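Serine protease inhibitor 4, isoform B (Drosophila melanogaster, PDB 4P0F) is a serpin that probably inhibits serine and perhaps also cysteine endopeptidases, seen here in its cleaved form. Local coordinates at residues N20-L25 and I34-F39; A220-Y225 and S231-L236; A320-N325 and T329-A334; T361-H366 and L372-V377. One frame throughout, in Å; residues are numbered along the deposited sequence.

Interaction 1: N20-L25 and I34-F39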
loop_
_atom_site.group_PDB
_atom_site.type_symbol
_atom_site.label_atom_id
_atom_site.label_comp_id
_atom_site.label_asym_id
_atom_site.label_seq_id
_atom_site.Cartn_x
_atom_site.Cartn_y
_atom_site.Cartn_z
ATOM N N ASN A 20 10.987 -2.666 2.917
ATOM C CA ASN A 20 11.010 -3.626 4.018
ATOM C C ASN A 20 9.819 -4.583 3.931
ATOM O O ASN A 20 9.981 -5.804 4.029
ATOM C CB ASN A 20 11.001 -2.909 5.371
ATOM C CG ASN A 20 12.297 -2.164 5.660
ATOM O OD1 ASN A 20 13.299 -2.307 4.957
ATOM N ND2 ASN A 20 12.290 -1.400 6.744
ATOM N N VAL A 21 8.628 -4.024 3.742
ATOM C CA VAL A 21 7.402 -4.824 3.652
ATOM C C VAL A 21 7.421 -5.713 2.399
ATOM O O VAL A 21 7.096 -6.905 2.460
ATOM C CB VAL A 21 6.155 -3.916 3.648
ATOM C CG1 VAL A 21 4.901 -4.711 3.303
ATOM C CG2 VAL A 21 5.996 -3.237 5.012
ATOM N N TYR A 22 7.823 -5.125 1.277
ATOM C CA TYR A 22 7.904 -5.838 -0.001
ATOM C C TYR A 22 8.799 -7.067 0.155
ATOM O O TYR A 22 8.458 -8.168 -0.290
ATOM C CB TYR A 22 8.425 -4.877 -1.075
ATOM C CG TYR A 22 8.554 -5.384 -2.499
ATOM C CD1 TYR A 22 7.529 -6.083 -3.123
ATOM C CD2 TYR A 22 9.689 -5.081 -3.243
ATOM C CE1 TYR A 22 7.658 -6.510 -4.439
ATOM C CE2 TYR A 22 9.828 -5.498 -4.550
ATOM C CZ TYR A 22 8.815 -6.208 -5.147
ATOM O OH TYR A 22 8.995 -6.608 -6.451
ATOM N N GLY A 23 9.935 -6.890 0.823
ATOM C CA GLY A 23 10.837 -7.995 1.053
ATOM C C GLY A 23 10.225 -9.112 1.875
ATOM O O GLY A 23 10.397 -10.282 1.547
ATOM N N LYS A 24 9.519 -8.765 2.950
ATOM C CA LYS A 24 8.881 -9.775 3.787
ATOM C C LYS A 24 7.693 -10.438 3.081
ATOM O O LYS A 24 7.435 -11.615 3.290
ATOM C CB LYS A 24 8.418 -9.163 5.116
ATOM C CG LYS A 24 9.543 -8.595 5.980
ATOM C CD LYS A 24 10.697 -9.565 6.160
ATOM C CE LYS A 24 11.764 -8.951 7.060
ATOM N NZ LYS A 24 12.980 -9.781 7.138
ATOM N N LEU A 25 6.969 -9.684 2.258
ATOM C CA LEU A 25 5.830 -10.247 1.533
ATOM C C LEU A 25 6.296 -11.188 0.435
ATOM O O LEU A 25 5.701 -12.239 0.219
ATOM C CB LEU A 25 4.967 -9.147 0.923
ATOM C CG LEU A 25 4.107 -8.325 1.876
ATOM C CD1 LEU A 25 3.421 -7.186 1.132
ATOM C CD2 LEU A 25 3.066 -9.205 2.576
ATOM N N ILE A 34 2.347 -9.698 -6.248
ATOM C CA ILE A 34 2.083 -8.877 -5.088
ATOM C C ILE A 34 1.703 -7.459 -5.493
ATOM O O ILE A 34 2.311 -6.881 -6.383
ATOM C CB ILE A 34 3.324 -8.864 -4.175
ATOM C CG1 ILE A 34 3.569 -10.279 -3.637
ATOM C CG2 ILE A 34 3.163 -7.867 -3.026
ATOM C CD1 ILE A 34 4.897 -10.455 -2.939
ATOM N N VAL A 35 0.682 -6.906 -4.847
ATOM C CA VAL A 35 0.418 -5.474 -4.929
ATOM C C VAL A 35 -0.053 -5.029 -3.564
ATOM O O VAL A 35 -0.806 -5.742 -2.914
ATOM C CB VAL A 35 -0.621 -5.105 -6.029
ATOM C CG1 VAL A 35 -1.936 -5.856 -5.853
ATOM C CG2 VAL A 35 -0.858 -3.597 -6.060
ATOM N N PHE A 36 0.430 -3.881 -3.112
ATOM C CA PHE A 36 0.038 -3.357 -1.813
ATOM C C PHE A 36 0.257 -1.855 -1.775
ATOM O O PHE A 36 0.956 -1.298 -2.623
ATOM C CB PHE A 36 0.805 -4.061 -0.671
ATOM C CG PHE A 36 2.283 -3.706 -0.575
ATOM C CD1 PHE A 36 3.208 -4.263 -1.430
ATOM C CD2 PHE A 36 2.735 -2.853 0.422
ATOM C CE1 PHE A 36 4.563 -3.952 -1.317
ATOM C CE2 PHE A 36 4.081 -2.534 0.537
ATOM C CZ PHE A 36 4.993 -3.084 -0.337
ATOM N N SER A 37 -0.393 -1.196 -0.816
ATOM C CA SER A 37 -0.178 0.221 -0.579
ATOM C C SER A 37 0.601 0.415 0.708
ATOM O O SER A 37 0.035 0.277 1.801
ATOM C CB SER A 37 -1.493 0.980 -0.495
ATOM O OG SER A 37 -1.259 2.329 -0.127
ATOM N N PRO A 38 1.897 0.725 0.595
ATOM C CA PRO A 38 2.654 0.955 1.835
ATOM C C PRO A 38 2.133 2.167 2.598
ATOM O O PRO A 38 2.148 2.169 3.842
ATOM C CB PRO A 38 4.090 1.157 1.344
ATOM C CG PRO A 38 4.001 1.483 -0.085
ATOM C CD PRO A 38 2.750 0.835 -0.604
ATOM N N PHE A 39 1.645 3.168 1.874
ATOM C CA PHE A 39 1.108 4.366 2.504
ATOM C C PHE A 39 -0.085 4.020 3.390
ATOM O O PHE A 39 -0.226 4.552 4.502
ATOM C CB PHE A 39 0.687 5.403 1.468
ATOM C CG PHE A 39 0.134 6.656 2.081
ATOM C CD1 PHE A 39 -1.212 6.759 2.383
ATOM C CD2 PHE A 39 0.965 7.714 2.404
ATOM C CE1 PHE A 39 -1.719 7.902 2.980
ATOM C CE2 PHE A 39 0.458 8.859 2.996
ATOM C CZ PHE A 39 -0.891 8.948 3.283
#
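Three residues of the helical segment 20-25, Val21, Tyr22 and Leu25, close around the ring of Phe36, while Ile34 adds a second, smaller apolar contact to Leu25. The CH-pi part is made by Leu25: its CD1 methyl stands 4.1 Å from the centroid of the Phe36 ring, 19° off the normal and displaced toward the rim. The remaining contacts to this ring are plain van der Waals ones. Val21 CG1 reaches Phe36 CE2 at 3.6 Å, and Tyr22 CB lies 3.9 Å from Phe36 CZ, the far end of the ring being pushed up against the backbone between Val21 and Tyr22. Phe36 takes this place because its CG sits between its own backbone N and carbonyl carbon (chi1 71°), which directs the ring at the helix. Ile34 extends its CD1 past Leu25 CB at 4.1 Å and to within 3.7 Å of Leu25 O. No hydrogen bond passes between the two segments, and their direct contact is apolar. The phenol of Tyr22 leads elsewhere: Tyr22 OH is hydrogen-bonded to Thr361 OG1, and a still shorter approach to Ser376 OG is doubtful in its length. The contact thus seats helix A (6-28) on strand 6 of sheet B (35-36), which pairs with strand 370-377 and runs on into helix B (38-49), with Val285 of helix 283-288 flanking Leu25.

Interaction 2: A220-Y225 and S231-L236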
loop_
_atom_site.group_PDB
_atom_site.type_symbol
_atom_site.label_atom_id
_atom_site.label_comp_id
_atom_site.label_asym_id
_atom_site.label_seq_id
_atom_site.Cartn_x
_atom_site.Cartn_y
_atom_site.Cartn_z
ATOM N N ALA A 220 15.001 1.389 -15.785
ATOM C CA ALA A 220 13.758 1.902 -15.245
ATOM C C ALA A 220 13.145 2.941 -16.157
ATOM O O ALA A 220 13.841 3.602 -16.921
ATOM C CB ALA A 220 13.977 2.487 -13.854
ATOM N N LEU A 221 11.829 3.081 -16.035
ATOM C CA LEU A 221 11.035 3.985 -16.846
ATOM C C LEU A 221 9.920 4.523 -15.964
ATOM O O LEU A 221 9.398 3.805 -15.101
ATOM C CB LEU A 221 10.462 3.257 -18.085
ATOM C CG LEU A 221 9.886 4.084 -19.234
ATOM C CD1 LEU A 221 10.996 4.740 -20.030
ATOM C CD2 LEU A 221 9.040 3.203 -20.138
ATOM N N GLU A 222 9.597 5.798 -16.141
ATOM C CA GLU A 222 8.463 6.408 -15.462
ATOM C C GLU A 222 7.409 6.853 -16.467
ATOM O O GLU A 222 7.717 7.549 -17.433
ATOM C CB GLU A 222 8.907 7.604 -14.633
ATOM C CG GLU A 222 8.666 7.422 -13.172
ATOM C CD GLU A 222 9.143 8.593 -12.346
ATOM O OE1 GLU A 222 9.231 9.727 -12.877
ATOM O OE2 GLU A 222 9.429 8.363 -11.162
ATOM N N LEU A 223 6.173 6.448 -16.216
ATOM C CA LEU A 223 5.037 6.806 -17.047
ATOM C C LEU A 223 4.154 7.780 -16.270
ATOM O O LEU A 223 3.531 7.390 -15.280
ATOM C CB LEU A 223 4.250 5.557 -17.442
ATOM C CG LEU A 223 5.041 4.435 -18.119
ATOM C CD1 LEU A 223 4.137 3.264 -18.467
ATOM C CD2 LEU A 223 5.749 4.946 -19.366
ATOM N N PRO A 224 4.106 9.051 -16.699
ATOM C CA PRO A 224 3.348 10.044 -15.932
ATOM C C PRO A 224 1.845 10.003 -16.187
ATOM O O PRO A 224 1.405 9.625 -17.263
ATOM C CB PRO A 224 3.945 11.373 -16.405
ATOM C CG PRO A 224 4.400 11.097 -17.788
ATOM C CD PRO A 224 4.887 9.675 -17.778
ATOM N N TYR A 225 1.071 10.394 -15.176
ATOM C CA TYR A 225 -0.374 10.582 -15.308
ATOM C C TYR A 225 -0.680 12.059 -15.531
ATOM O O TYR A 225 -0.030 12.919 -14.944
ATOM C CB TYR A 225 -1.093 10.068 -14.047
ATOM C CG TYR A 225 -0.872 8.596 -13.839
ATOM C CD1 TYR A 225 -1.611 7.666 -14.549
ATOM C CD2 TYR A 225 0.088 8.136 -12.954
ATOM C CE1 TYR A 225 -1.399 6.316 -14.391
ATOM C CE2 TYR A 225 0.308 6.778 -12.779
ATOM C CZ TYR A 225 -0.451 5.878 -13.500
ATOM O OH TYR A 225 -0.243 4.535 -13.351
ATOM N N SER A 231 3.249 9.218 -11.052
ATOM C CA SER A 231 3.742 8.416 -12.165
ATOM C C SER A 231 3.885 6.954 -11.749
ATOM O O SER A 231 3.938 6.631 -10.555
ATOM C CB SER A 231 5.081 8.951 -12.692
ATOM O OG SER A 231 6.145 8.719 -11.783
ATOM N N MET A 232 3.936 6.080 -12.755
ATOM C CA MET A 232 4.217 4.667 -12.554
ATOM C C MET A 232 5.653 4.399 -12.939
ATOM O O MET A 232 6.036 4.521 -14.100
ATOM C CB MET A 232 3.286 3.771 -13.381
ATOM C CG MET A 232 3.559 2.277 -13.174
ATOM S SD MET A 232 2.426 1.164 -14.045
ATOM C CE MET A 232 0.907 1.489 -13.212
ATOM N N LEU A 233 6.432 4.013 -11.943
ATOM C CA LEU A 233 7.817 3.626 -12.123
ATOM C C LEU A 233 7.882 2.136 -12.352
ATOM O O LEU A 233 7.319 1.373 -11.575
ATOM C CB LEU A 233 8.634 4.002 -10.886
ATOM C CG LEU A 233 10.090 3.538 -10.865
ATOM C CD1 LEU A 233 10.925 4.340 -11.850
ATOM C CD2 LEU A 233 10.626 3.656 -9.445
ATOM N N ILE A 234 8.535 1.732 -13.437
ATOM C CA ILE A 234 8.753 0.319 -13.737
ATOM C C ILE A 234 10.246 0.048 -13.646
ATOM O O ILE A 234 11.027 0.764 -14.260
ATOM C CB ILE A 234 8.243 -0.050 -15.149
ATOM C CG1 ILE A 234 6.761 0.313 -15.290
ATOM C CG2 ILE A 234 8.440 -1.527 -15.422
ATOM C CD1 ILE A 234 6.299 0.427 -16.714
ATOM N N VAL A 235 10.638 -0.962 -12.871
ATOM C CA VAL A 235 12.037 -1.363 -12.797
ATOM C C VAL A 235 12.134 -2.780 -13.325
ATOM O O VAL A 235 11.552 -3.710 -12.782
ATOM C CB VAL A 235 12.603 -1.272 -11.373
ATOM C CG1 VAL A 235 14.114 -1.390 -11.417
ATOM C CG2 VAL A 235 12.186 0.040 -10.726
ATOM N N LEU A 236 12.881 -2.909 -14.414
ATOM C CA LEU A 236 12.938 -4.109 -15.229
ATOM C C LEU A 236 14.332 -4.735 -15.169
ATOM O O LEU A 236 15.303 -4.119 -15.620
ATOM C CB LEU A 236 12.589 -3.753 -16.676
ATOM C CG LEU A 236 12.533 -4.879 -17.689
ATOM C CD1 LEU A 236 11.397 -5.843 -17.387
ATOM C CD2 LEU A 236 12.374 -4.282 -19.102
#
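Leu221 and Leu223 pair with Ile234 and Met232 through four backbone hydrogen bonds that join strands 2 and 3 of serpin sheet B (218-224 and 230-237) in an antiparallel hairpin. Ile234 N to Leu221 O is the shortest and straightest of them, at 2.8 Å with an N-H...O angle of 173°. The two bonds between Leu223 and Met232 are nearly as straight, but each donor is tilted from its acceptor's carbonyl plane by about 30°. Between these pairs the CA-H groups of Glu222 and Leu233 point at Met232 O and Leu221 O respectively, filling the non-hydrogen-bonded position.

Side chains divide between the faces. With Leu221 and Met232, Leu223 and Ile234 share one, where Leu223 CD1 touches Ile234 CD1 at 4.0 Å. The other carries Ala220, whose CB meets Leu233 CD1 at 4.1 Å, and Glu222, whose CG packs 3.2 Å from Ser231 OG; the carboxylate makes no hydrogen bond to that hydroxyl. Tyr225 folds back across the opposite arm, its CE2 lying 3.7 Å from Ser231 C. Met232 bends at its last torsion (chi3 -67°), bringing CE to 3.3 Å from Tyr225 OH.

Farther out, Tyr225 OH is hydrogen-bonded to Thr329 OG1, and its ring meets those of Trp175 and Phe171. Strand 197-213 flanks the hairpin beside 218-224, strand 360-366 pairs with 230-237, and strand 263-281 packs against the face bearing Leu221, Leu223 and Ile234.

Interaction 3: A320-N325 and T329-A334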
loop_
_atom_site.group_PDB
_atom_site.type_symbol
_atom_site.label_atom_id
_atom_site.label_comp_id
_atom_site.label_asym_id
_atom_site.label_seq_id
_atom_site.Cartn_x
_atom_site.Cartn_y
_atom_site.Cartn_z
ATOM N N ALA A 320 -5.426 -5.185 -1.763
ATOM C CA ALA A 320 -5.107 -4.218 -2.804
ATOM C C ALA A 320 -5.446 -4.762 -4.197
ATOM O O ALA A 320 -5.559 -5.972 -4.411
ATOM C CB ALA A 320 -3.650 -3.822 -2.720
ATOM N N PHE A 321 -5.653 -3.822 -5.114
ATOM C CA PHE A 321 -6.077 -4.102 -6.483
ATOM C C PHE A 321 -5.420 -3.099 -7.410
ATOM O O PHE A 321 -5.286 -1.933 -7.053
ATOM C CB PHE A 321 -7.600 -4.006 -6.610
ATOM C CG PHE A 321 -8.099 -4.069 -8.029
ATOM C CD1 PHE A 321 -8.219 -2.916 -8.790
ATOM C CD2 PHE A 321 -8.415 -5.279 -8.606
ATOM C CE1 PHE A 321 -8.658 -2.977 -10.098
ATOM C CE2 PHE A 321 -8.854 -5.343 -9.921
ATOM C CZ PHE A 321 -8.982 -4.192 -10.656
ATOM N N ILE A 322 -5.028 -3.543 -8.602
ATOM C CA ILE A 322 -4.540 -2.626 -9.623
ATOM C C ILE A 322 -4.922 -3.158 -11.006
ATOM O O ILE A 322 -4.937 -4.366 -11.230
ATOM C CB ILE A 322 -3.005 -2.420 -9.523
ATOM C CG1 ILE A 322 -2.539 -1.339 -10.506
ATOM C CG2 ILE A 322 -2.263 -3.720 -9.767
ATOM C CD1 ILE A 322 -1.138 -0.781 -10.176
ATOM N N GLU A 323 -5.282 -2.247 -11.903
ATOM C CA GLU A 323 -5.477 -2.567 -13.319
ATOM C C GLU A 323 -4.721 -1.533 -14.121
ATOM O O GLU A 323 -4.809 -0.341 -13.844
ATOM C CB GLU A 323 -6.964 -2.579 -13.704
ATOM C CG GLU A 323 -7.638 -1.205 -13.705
ATOM C CD GLU A 323 -7.398 -0.401 -14.987
ATOM O OE1 GLU A 323 -6.916 -0.974 -15.986
ATOM O OE2 GLU A 323 -7.681 0.816 -14.982
ATOM N N VAL A 324 -3.967 -2.008 -15.108
ATOM C CA VAL A 324 -3.171 -1.167 -15.981
ATOM C C VAL A 324 -3.587 -1.441 -17.427
ATOM O O VAL A 324 -3.514 -2.579 -17.880
ATOM C CB VAL A 324 -1.673 -1.455 -15.807
ATOM C CG1 VAL A 324 -0.827 -0.629 -16.790
ATOM C CG2 VAL A 324 -1.258 -1.182 -14.376
ATOM N N ASN A 325 -4.035 -0.409 -18.135
ATOM C CA ASN A 325 -4.467 -0.569 -19.526
ATOM C C ASN A 325 -4.087 0.632 -20.378
ATOM O O ASN A 325 -3.255 1.447 -19.984
ATOM C CB ASN A 325 -5.978 -0.832 -19.593
ATOM C CG ASN A 325 -6.818 0.353 -19.147
ATOM O OD1 ASN A 325 -6.317 1.449 -18.919
ATOM N ND2 ASN A 325 -8.126 0.126 -19.018
ATOM N N THR A 329 -4.409 3.859 -15.223
ATOM C CA THR A 329 -4.309 2.917 -14.126
ATOM C C THR A 329 -5.390 3.220 -13.110
ATOM O O THR A 329 -5.689 4.384 -12.845
ATOM C CB THR A 329 -2.930 2.999 -13.441
ATOM O OG1 THR A 329 -1.921 2.674 -14.397
ATOM C CG2 THR A 329 -2.837 2.041 -12.251
ATOM N N GLU A 330 -5.997 2.168 -12.581
ATOM C CA GLU A 330 -6.852 2.300 -11.412
ATOM C C GLU A 330 -6.331 1.355 -10.355
ATOM O O GLU A 330 -6.031 0.198 -10.640
ATOM C CB GLU A 330 -8.322 2.006 -11.731
ATOM C CG GLU A 330 -9.219 2.238 -10.524
ATOM C CD GLU A 330 -10.711 2.216 -10.829
ATOM O OE1 GLU A 330 -11.103 1.787 -11.936
ATOM O OE2 GLU A 330 -11.496 2.638 -9.941
ATOM N N ALA A 331 -6.196 1.867 -9.136
ATOM C CA ALA A 331 -5.679 1.077 -8.033
ATOM C C ALA A 331 -6.414 1.443 -6.766
ATOM O O ALA A 331 -6.895 2.561 -6.622
ATOM C CB ALA A 331 -4.192 1.299 -7.855
ATOM N N ALA A 332 -6.504 0.482 -5.854
ATOM C CA ALA A 332 -7.143 0.718 -4.580
ATOM C C ALA A 332 -6.553 -0.212 -3.546
ATOM O O ALA A 332 -6.045 -1.280 -3.875
ATOM C CB ALA A 332 -8.647 0.513 -4.677
ATOM N N ALA A 333 -6.632 0.196 -2.289
ATOM C CA ALA A 333 -6.207 -0.661 -1.206
ATOM C C ALA A 333 -6.902 -0.229 0.069
ATOM O O ALA A 333 -7.393 0.892 0.168
ATOM C CB ALA A 333 -4.697 -0.607 -1.028
ATOM N N ALA A 334 -6.922 -1.123 1.045
ATOM C CA ALA A 334 -7.362 -0.758 2.382
ATOM C C ALA A 334 -6.636 -1.606 3.398
ATOM O O ALA A 334 -6.235 -2.734 3.108
ATOM C CB ALA A 334 -8.884 -0.910 2.526
HETATM O O HOH W 1 -10.601 1.481 -14.380
#
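Phe321 and Glu323 exchange backbone hydrogen bonds with Ala332 and Glu330, two reciprocal pairs that satisfy four amides and four carbonyls. Phe321 N donates to Ala332 O at 2.9 Å, and Glu323 N gives Glu330 O a bond that runs nearly along the C=O axis (167°). The return bonds, from Ala332 N to Phe321 O and from Glu330 N to Glu323 O, are both 3.0 Å long. Alternate residues use their outward groups on the adjoining strands: Ala320, Ile322 and Val324 bond to strand 263-281, and Thr329 and Ala331 to strand 161-174. This is the inserted state expected of a cleaved serpin: the former reactive-centre loop, here strand 328-341, lies as the fourth strand of sheet A, between the third and fifth.

The carboxylates of Glu323 and Glu330 lie on the same face with planes 82° apart. Glu323 bends at its second torsion (chi2 82°), curling its chain over the neighbouring strand until Glu323 OE2 is 3.5 Å from Glu330 CB. A water donates to both acids, 3.1 Å to Glu323 OE2 and a short 2.5 Å to Glu330 OE1, and may soften the repulsion between the two carboxylates. Glu330 OE2 takes hydrogen bonds from His170 NE2 and Asn145 ND2, with Lys172 as a weak, long ion partner of the other oxygen. On the opposite face Thr329 OG1 is hydrogen-bonded to Tyr225 OH, Ile322 CG1 packs 3.8 Å from Thr329 CG2, and Ala320 CB meets Ala333 CB at the same distance.

Interaction 4: T361-H366 and L372-V377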
loop_
_atom_site.group_PDB
_atom_site.type_symbol
_atom_site.label_atom_id
_atom_site.label_comp_id
_atom_site.label_asym_id
_atom_site.label_seq_id
_atom_site.Cartn_x
_atom_site.Cartn_y
_atom_site.Cartn_z
ATOM N N THR A 361 9.170 -5.117 -11.321
ATOM C CA THR A 361 8.570 -4.486 -10.162
ATOM C C THR A 361 8.117 -3.090 -10.575
ATOM O O THR A 361 8.603 -2.523 -11.559
ATOM C CB THR A 361 9.547 -4.453 -8.951
ATOM O OG1 THR A 361 8.901 -3.845 -7.824
ATOM C CG2 THR A 361 10.770 -3.687 -9.268
ATOM N N TYR A 362 7.132 -2.563 -9.865
ATOM C CA TYR A 362 6.579 -1.262 -10.205
ATOM C C TYR A 362 6.144 -0.528 -8.939
ATOM O O TYR A 362 5.857 -1.137 -7.902
ATOM C CB TYR A 362 5.402 -1.399 -11.189
ATOM C CG TYR A 362 4.236 -2.177 -10.635
ATOM C CD1 TYR A 362 3.278 -1.550 -9.851
ATOM C CD2 TYR A 362 4.112 -3.538 -10.859
ATOM C CE1 TYR A 362 2.219 -2.252 -9.323
ATOM C CE2 TYR A 362 3.050 -4.254 -10.331
ATOM C CZ TYR A 362 2.109 -3.604 -9.561
ATOM O OH TYR A 362 1.058 -4.309 -9.021
ATOM N N VAL A 363 6.128 0.793 -9.041
ATOM C CA VAL A 363 5.764 1.681 -7.950
ATOM C C VAL A 363 4.928 2.820 -8.502
ATOM O O VAL A 363 5.276 3.416 -9.516
ATOM C CB VAL A 363 7.003 2.272 -7.249
ATOM C CG1 VAL A 363 6.593 2.971 -5.943
ATOM C CG2 VAL A 363 8.035 1.198 -6.982
ATOM N N LEU A 364 3.802 3.103 -7.857
ATOM C CA LEU A 364 3.044 4.320 -8.140
ATOM C C LEU A 364 3.549 5.385 -7.176
ATOM O O LEU A 364 3.368 5.268 -5.953
ATOM C CB LEU A 364 1.535 4.097 -7.976
ATOM C CG LEU A 364 0.882 3.113 -8.949
ATOM C CD1 LEU A 364 -0.630 3.050 -8.750
ATOM C CD2 LEU A 364 1.188 3.500 -10.378
ATOM N N VAL A 365 4.219 6.391 -7.725
ATOM C CA VAL A 365 4.999 7.331 -6.930
ATOM C C VAL A 365 4.515 8.755 -7.108
ATOM O O VAL A 365 4.249 9.206 -8.224
ATOM C CB VAL A 365 6.506 7.269 -7.293
ATOM C CG1 VAL A 365 7.086 5.936 -6.922
ATOM C CG2 VAL A 365 6.726 7.511 -8.763
ATOM N N HIS A 366 4.389 9.457 -5.990
ATOM C CA HIS A 366 4.141 10.890 -6.011
ATOM C C HIS A 366 5.475 11.613 -5.928
ATOM O O HIS A 366 6.267 11.375 -5.006
ATOM C CB HIS A 366 3.224 11.311 -4.864
ATOM C CG HIS A 366 3.212 12.788 -4.618
ATOM N ND1 HIS A 366 2.205 13.612 -5.074
ATOM C CD2 HIS A 366 4.091 13.592 -3.973
ATOM C CE1 HIS A 366 2.462 14.857 -4.714
ATOM N NE2 HIS A 366 3.600 14.872 -4.046
ATOM N N LEU A 372 2.847 5.218 -3.202
ATOM C CA LEU A 372 1.457 4.985 -2.798
ATOM C C LEU A 372 1.075 3.526 -2.983
ATOM O O LEU A 372 0.336 2.961 -2.174
ATOM C CB LEU A 372 0.510 5.886 -3.593
ATOM C CG LEU A 372 0.651 7.381 -3.314
ATOM C CD1 LEU A 372 -0.217 8.192 -4.259
ATOM C CD2 LEU A 372 0.328 7.704 -1.856
ATOM N N PHE A 373 1.586 2.926 -4.055
ATOM C CA PHE A 373 1.402 1.511 -4.350
ATOM C C PHE A 373 2.738 0.931 -4.803
ATOM O O PHE A 373 3.568 1.632 -5.401
ATOM C CB PHE A 373 0.342 1.278 -5.440
ATOM C CG PHE A 373 -1.046 1.644 -5.030
ATOM C CD1 PHE A 373 -1.490 2.944 -5.138
ATOM C CD2 PHE A 373 -1.909 0.686 -4.537
ATOM C CE1 PHE A 373 -2.769 3.290 -4.764
ATOM C CE2 PHE A 373 -3.190 1.032 -4.164
ATOM C CZ PHE A 373 -3.605 2.333 -4.264
ATOM N N TRP A 374 2.917 -0.351 -4.538
ATOM C CA TRP A 374 4.138 -1.069 -4.860
ATOM C C TRP A 374 3.752 -2.489 -5.241
ATOM O O TRP A 374 2.897 -3.099 -4.592
ATOM C CB TRP A 374 5.078 -1.054 -3.657
ATOM C CG TRP A 374 6.504 -1.362 -3.941
ATOM C CD1 TRP A 374 7.002 -2.513 -4.469
ATOM C CD2 TRP A 374 7.637 -0.518 -3.675
ATOM N NE1 TRP A 374 8.370 -2.431 -4.573
ATOM C CE2 TRP A 374 8.783 -1.219 -4.088
ATOM C CE3 TRP A 374 7.788 0.763 -3.137
ATOM C CZ2 TRP A 374 10.064 -0.680 -3.983
ATOM C CZ3 TRP A 374 9.054 1.292 -3.031
ATOM C CH2 TRP A 374 10.175 0.577 -3.451
ATOM N N GLY A 375 4.362 -3.031 -6.290
ATOM C CA GLY A 375 4.032 -4.386 -6.671
ATOM C C GLY A 375 5.025 -5.070 -7.579
ATOM O O GLY A 375 6.048 -4.501 -7.960
ATOM N N SER A 376 4.694 -6.319 -7.886
ATOM C CA SER A 376 5.462 -7.193 -8.757
ATOM C C SER A 376 4.563 -7.836 -9.790
ATOM O O SER A 376 3.430 -8.194 -9.490
ATOM C CB SER A 376 6.124 -8.318 -7.961
ATOM O OG SER A 376 7.187 -7.855 -7.171
ATOM N N VAL A 377 5.090 -8.005 -10.996
ATOM C CA VAL A 377 4.470 -8.883 -11.981
ATOM C C VAL A 377 5.420 -10.041 -12.188
ATOM O O VAL A 377 6.507 -9.865 -12.733
ATOM C CB VAL A 377 4.184 -8.170 -13.306
ATOM C CG1 VAL A 377 3.584 -9.151 -14.310
ATOM C CG2 VAL A 377 3.228 -7.007 -13.084
HETATM O O HOH W 2 1.170 -6.912 -9.124
#
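The hairpin formed by strands 360-366 and 370-377, strands 4 and 5 of serpin sheet B, carries a classic beta bulge next to its turn. Leu372 and Phe373 both face Leu364: Leu372 N donates to Leu364 O at 2.8 Å, while Leu364 N bonds to Phe373 O. Farther along, Gly375 O accepts two donors from opposite faces of its plane, Thr361 OG1 and Tyr362 N, each 2.9 Å away. The Tyr362 ring lies across Gly375, whose CA is 3.8 Å from the ring centroid in a CH-pi contact. With CG between its backbone N and carbonyl carbon (chi1 62°), Tyr362 folds over the partner strand and the bare backbone of this glycine. A water joins Tyr362 OH to Ser376 O, 2.6 Å from each. On the same face as Tyr362, Leu364 CD1 packs against Phe373 CD1 at 3.7 Å. On the other face Val363 CG2 sits above the centre of the six-membered ring of Trp374, 3.7 Å from its centroid and 10° off the normal. Strand 230-237 pairs with 360-366 and strand 35-36 with 370-377; Trp374 packs on helix 6-28, while Leu364 and Phe373 reach strands 161-174 and 328-341.

Overall arrangement
Along the chain the four contacts follow in series, each closing before the next opens. Interactions 2 and 4 build adjoining parts of serpin sheet B, their centres about 9 Å apart, through the pairing of strands 230-237 and 360-366. Interaction 1, also about 9 Å from interaction 4, extends this sheet by strand 35-36 and lays helix 6-28 against it. Interaction 3 belongs to sheet A and touches all three others; its centre lies about 10 Å from that of interaction 4, where Phe373 packs on Ala331 and Ala333 of the inserted strand. Interactions 1 and 2, about 18 Å between centres, do not touch. The inserted loop of the cleaved inhibitor therefore rests on the sheet B core.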